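PDB 3A0S: sensor protein, which is the PAS sensor domain of a two-component histidine kinase, an enzyme that probably uses ATP to phosphorylate a protein histidine. Local coordinates for residues E22-L27 / G68-N73; R35-L40 / E44-V49. One frame throughout, in Å; residues are numbered along the deposited sequence.

How the contacts relate
Both contacts belong to a single PAS domain, in which short helices and connecting loops pack against a five-stranded antiparallel sheet, and their centres lie about 15 Å apart. Contact 1 joins the end of helix 19-25 to the start of strand 70-80, across about forty residues of chain. Nested inside that loop, contact 2 is local: it sets the 3-10 turn 37-39 against the first turns of helix 44-56. The two touch where Leu27 CD1 meets Leu40 CD1 at 4.2 Å. Strand 87-95 is shared ground, since Ile94 lies under contact 1 and Ile92 under contact 2. Together they illustrate how a PAS domain folds its helical segments over one sheet.

Contact 1 of 2, residues E22-L27 / G68-N73; sequences EQLFGL and GERYFN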
# COMPACT_ATOMS: atom_id res chain seq x y z
N GLU A 22 -5.13 2.50 10.18
CA GLU A 22 -6.46 2.51 10.83
C GLU A 22 -6.90 3.93 11.18
O GLU A 22 -8.04 4.32 10.91
CB GLU A 22 -6.49 1.64 12.08
CG GLU A 22 -6.34 0.15 11.80
CD GLU A 22 -6.39 -0.70 13.06
OE1 GLU A 22 -6.23 -0.13 14.15
OE2 GLU A 22 -6.56 -1.94 12.96
N GLN A 23 -5.99 4.69 11.76
CA GLN A 23 -6.27 6.06 12.18
C GLN A 23 -6.47 7.00 10.99
O GLN A 23 -7.37 7.87 11.03
CB GLN A 23 -5.16 6.58 13.11
CG GLN A 23 -5.11 5.83 14.43
CD GLN A 23 -3.83 6.10 15.23
OE1 GLN A 23 -3.65 5.56 16.33
NE2 GLN A 23 -2.96 6.97 14.71
N LEU A 24 -5.70 6.81 9.93
CA LEU A 24 -5.73 7.68 8.78
C LEU A 24 -6.97 7.41 7.96
O LEU A 24 -7.65 8.34 7.48
CB LEU A 24 -4.48 7.48 7.92
CG LEU A 24 -4.40 8.38 6.69
CD1 LEU A 24 -4.52 9.86 7.05
CD2 LEU A 24 -3.14 8.09 5.90
N PHE A 25 -7.29 6.13 7.78
CA PHE A 25 -8.35 5.76 6.83
C PHE A 25 -9.68 5.34 7.47
O PHE A 25 -10.70 5.23 6.78
CB PHE A 25 -7.83 4.66 5.92
CG PHE A 25 -6.70 5.09 5.05
CD1 PHE A 25 -6.86 6.15 4.14
CD2 PHE A 25 -5.49 4.44 5.11
CE1 PHE A 25 -5.83 6.53 3.31
CE2 PHE A 25 -4.45 4.84 4.29
CZ PHE A 25 -4.61 5.90 3.40
N GLY A 26 -9.67 5.09 8.77
CA GLY A 26 -10.89 4.75 9.52
C GLY A 26 -11.41 3.34 9.31
O GLY A 26 -12.61 3.07 9.55
N LEU A 27 -10.52 2.46 8.85
CA LEU A 27 -10.84 1.04 8.63
C LEU A 27 -9.95 0.20 9.55
O LEU A 27 -8.73 0.45 9.64
CB LEU A 27 -10.62 0.63 7.16
CG LEU A 27 -11.38 1.38 6.03
CD1 LEU A 27 -10.92 0.91 4.66
CD2 LEU A 27 -12.91 1.24 6.17
N GLY A 68 -8.40 12.99 0.71
CA GLY A 68 -9.22 13.78 1.61
C GLY A 68 -8.85 15.25 1.50
O GLY A 68 -8.79 15.80 0.40
N GLU A 69 -8.55 15.85 2.65
CA GLU A 69 -8.24 17.27 2.79
C GLU A 69 -6.73 17.61 2.74
O GLU A 69 -6.35 18.78 2.85
CB GLU A 69 -8.82 17.75 4.13
CG GLU A 69 -9.03 19.24 4.30
CD GLU A 69 -10.26 19.56 5.15
OE1 GLU A 69 -11.03 18.61 5.45
OE2 GLU A 69 -10.48 20.75 5.50
N ARG A 70 -5.87 16.60 2.59
CA ARG A 70 -4.41 16.83 2.69
C ARG A 70 -3.60 16.22 1.56
O ARG A 70 -4.09 15.36 0.82
CB ARG A 70 -3.86 16.33 4.04
CG ARG A 70 -4.57 16.88 5.27
CD ARG A 70 -3.69 16.80 6.52
NE ARG A 70 -3.27 15.44 6.89
CZ ARG A 70 -3.98 14.59 7.63
NH1 ARG A 70 -5.19 14.92 8.09
NH2 ARG A 70 -3.49 13.39 7.91
N TYR A 71 -2.35 16.68 1.44
CA TYR A 71 -1.37 16.08 0.54
C TYR A 71 -0.43 15.18 1.34
O TYR A 71 0.00 15.53 2.45
CB TYR A 71 -0.57 17.15 -0.21
CG TYR A 71 -1.34 17.82 -1.33
CD1 TYR A 71 -1.40 17.24 -2.58
CD2 TYR A 71 -1.99 19.02 -1.13
CE1 TYR A 71 -2.09 17.81 -3.63
CE2 TYR A 71 -2.70 19.62 -2.16
CZ TYR A 71 -2.75 19.00 -3.41
OH TYR A 71 -3.43 19.57 -4.48
N PHE A 72 -0.12 14.06 0.73
CA PHE A 72 0.73 13.02 1.31
C PHE A 72 1.88 12.61 0.40
O PHE A 72 1.75 12.65 -0.84
CB PHE A 72 -0.12 11.78 1.61
CG PHE A 72 -1.15 12.01 2.65
CD1 PHE A 72 -0.85 11.84 3.99
CD2 PHE A 72 -2.44 12.41 2.29
CE1 PHE A 72 -1.80 12.08 4.97
CE2 PHE A 72 -3.40 12.67 3.25
CZ PHE A 72 -3.10 12.49 4.59
N ASN A 73 2.98 12.17 1.03
CA ASN A 73 4.02 11.38 0.39
C ASN A 73 3.54 9.92 0.38
O ASN A 73 3.04 9.41 1.38
CB ASN A 73 5.30 11.37 1.21
CG ASN A 73 5.97 12.72 1.34
OD1 ASN A 73 5.67 13.67 0.63
ND2 ASN A 73 6.94 12.77 2.25
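Leu24 reaches from the last turn of helix 19-25 to the start of strand 70-80 with a single methyl group, and that methyl makes the whole contact. Its CG stands anti to the backbone N (chi1 -179°), which carries CD1 toward the strand. There Leu24 CD1 lies 3.9 Å from Phe72 CZ and 4.1 Å from Phe72 CE1, approaching the far end of the ring obliquely while the two side chains run past each other in opposite directions. This is the closely packed, apolar half. The other methyl lies over the neighbouring ring, Leu24 CD2 3.6 Å above the plane of Phe25, offset toward the rim.

The looser half belongs to Arg70, an exposed residue. Its chain bends at chi3 (-60°), and Arg70 NH2 comes within 3.8 Å of Leu24 CD1, a van der Waals approach at an oblique angle to the guanidinium. The guanidinium's salt-bridge partner is Asp96, through NE. Only 93 Å² is buried between the segments, in keeping with so small a touching surface.

Beyond the leucine the helix ends: Gly26 has positive phi, and Gly26 N bonds to Glu22 O at 2.8 Å. Met1 touches all three contact residues, Ile94 of strand 87-95 lies against Leu24 and Phe72, and Ala4 of strand 4-9 meets Leu24, so the helix end is seated beside the sheet's central strands.

Contact 2 of 2, residues R35-L40 / E44-V49; sequences RRLKDL and EEIGSV
Leu37 and Ile46 provide the apolar part of this contact, which shows how a tight turn can be fitted to the first turns of a helix. Leu37 swings CG over beside its own carbonyl carbon (chi1 -175°) and extends its CD2 to Ile46 CG2 at 4.0 Å, the two side chains meeting at a slant. The same methyl, Leu37 CD2, lies 4.2 Å from Gly47 CA. Gly47 brings only its backbone to this place, and the helix comes close to Leu37 and Lys38 there. Leu37 and Ile46 are both buried, and each also touches Ile92 of strand 87-95.

Contacts with backbone carbonyls form the second group, all made by Glu44. Its chain folds over at chi2 (89°), bringing Glu44 CG to 3.5 Å from Lys38 O and Glu44 CD to 3.5 Å from Leu40 O. The Leu40 oxygen lies above the flat face of the carboxylate, so two electron-rich groups face each other and no bond is implied. The cost is probably offset by the backbone N-H of Asp42, bonded to OE1, which ties the glutamate back to the chain leading into its own helix.

Hydrogen bonds hold the turn itself: Asp39 N to Arg36 O and Leu40 N to Leu37 O, each 3.0 Å, close the 3-10 turn. Separately, Lys38 forms a long and weak ion pair with Glu51, a later residue of helix 44-56.

Such packing of the helical connection against one face of an antiparallel 2-1-5-4-3 sheet is characteristic of the PAS fold.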
# COMPACT_ATOMS: atom_id res chain seq x y z
N ARG A 35 -8.17 -8.79 1.68
CA ARG A 35 -8.95 -8.26 0.55
C ARG A 35 -8.04 -7.57 -0.46
O ARG A 35 -6.94 -7.10 -0.11
CB ARG A 35 -10.01 -7.29 1.04
CG ARG A 35 -10.90 -7.91 2.11
CD ARG A 35 -11.93 -6.94 2.60
NE ARG A 35 -12.78 -7.53 3.65
CZ ARG A 35 -13.89 -8.20 3.40
NH1 ARG A 35 -14.30 -8.38 2.14
NH2 ARG A 35 -14.62 -8.68 4.41
N ARG A 36 -8.51 -7.51 -1.71
CA ARG A 36 -7.75 -6.74 -2.68
C ARG A 36 -7.88 -5.27 -2.42
O ARG A 36 -8.98 -4.75 -2.32
CB ARG A 36 -7.96 -7.17 -4.12
CG ARG A 36 -6.81 -8.09 -4.46
CD ARG A 36 -6.63 -8.12 -5.88
NE ARG A 36 -7.18 -9.37 -6.38
CZ ARG A 36 -8.46 -9.71 -6.46
NH1 ARG A 36 -9.42 -8.90 -6.05
NH2 ARG A 36 -8.78 -10.91 -6.94
N LEU A 37 -6.75 -4.57 -2.32
CA LEU A 37 -6.78 -3.13 -2.09
C LEU A 37 -7.62 -2.41 -3.12
O LEU A 37 -8.35 -1.47 -2.78
CB LEU A 37 -5.36 -2.53 -2.09
CG LEU A 37 -5.33 -1.04 -1.73
CD1 LEU A 37 -5.77 -0.80 -0.28
CD2 LEU A 37 -3.92 -0.48 -1.87
N LYS A 38 -7.50 -2.85 -4.37
CA LYS A 38 -8.15 -2.16 -5.47
C LYS A 38 -9.67 -2.28 -5.37
O LYS A 38 -10.39 -1.55 -6.08
CB LYS A 38 -7.63 -2.65 -6.82
CG LYS A 38 -7.88 -4.09 -7.14
CD LYS A 38 -7.38 -4.48 -8.55
CE LYS A 38 -7.53 -5.98 -8.78
NZ LYS A 38 -6.92 -6.49 -10.05
N ASP A 39 -10.17 -3.20 -4.53
CA ASP A 39 -11.63 -3.34 -4.33
C ASP A 39 -12.17 -2.30 -3.38
O ASP A 39 -13.39 -2.13 -3.27
CB ASP A 39 -12.04 -4.71 -3.79
CG ASP A 39 -11.97 -5.82 -4.82
OD1 ASP A 39 -12.00 -5.56 -6.04
OD2 ASP A 39 -11.92 -6.99 -4.38
N LEU A 40 -11.31 -1.58 -2.70
CA LEU A 40 -11.76 -0.57 -1.74
C LEU A 40 -11.92 0.75 -2.47
O LEU A 40 -10.95 1.24 -3.07
CB LEU A 40 -10.76 -0.43 -0.56
CG LEU A 40 -10.43 -1.71 0.22
CD1 LEU A 40 -9.56 -1.39 1.44
CD2 LEU A 40 -11.70 -2.47 0.64
N GLU A 44 -8.45 2.53 -5.44
CA GLU A 44 -8.30 1.93 -6.77
C GLU A 44 -7.05 2.43 -7.46
O GLU A 44 -6.31 1.65 -8.05
CB GLU A 44 -9.52 2.22 -7.65
CG GLU A 44 -10.87 1.74 -7.10
CD GLU A 44 -11.60 2.75 -6.19
OE1 GLU A 44 -11.07 3.82 -5.78
OE2 GLU A 44 -12.77 2.44 -5.88
N GLU A 45 -6.82 3.74 -7.40
CA GLU A 45 -5.64 4.32 -8.04
C GLU A 45 -4.33 3.90 -7.37
O GLU A 45 -3.37 3.51 -8.05
CB GLU A 45 -5.74 5.83 -8.06
CG GLU A 45 -4.56 6.50 -8.71
CD GLU A 45 -4.81 7.98 -8.94
OE1 GLU A 45 -5.17 8.70 -7.97
OE2 GLU A 45 -4.68 8.42 -10.11
N ILE A 46 -4.28 4.00 -6.05
CA ILE A 46 -3.10 3.52 -5.30
C ILE A 46 -2.83 2.04 -5.62
O ILE A 46 -1.68 1.64 -5.82
CB ILE A 46 -3.26 3.76 -3.80
CG1 ILE A 46 -3.10 5.25 -3.51
CG2 ILE A 46 -2.22 2.97 -3.01
CD1 ILE A 46 -3.75 5.69 -2.17
N GLY A 47 -3.91 1.26 -5.72
CA GLY A 47 -3.80 -0.17 -6.05
C GLY A 47 -3.20 -0.35 -7.43
O GLY A 47 -2.36 -1.21 -7.64
N SER A 48 -3.63 0.49 -8.38
CA SER A 48 -3.10 0.44 -9.74
C SER A 48 -1.61 0.82 -9.81
O SER A 48 -0.84 0.13 -10.49
CB SER A 48 -3.93 1.34 -10.66
OG SER A 48 -3.62 1.13 -12.02
N VAL A 49 -1.20 1.87 -9.08
CA VAL A 49 0.22 2.24 -9.04
C VAL A 49 1.06 1.09 -8.43
O VAL A 49 2.14 0.78 -8.92
CB VAL A 49 0.46 3.55 -8.24
CG1 VAL A 49 1.96 3.84 -8.09
CG2 VAL A 49 -0.22 4.73 -8.95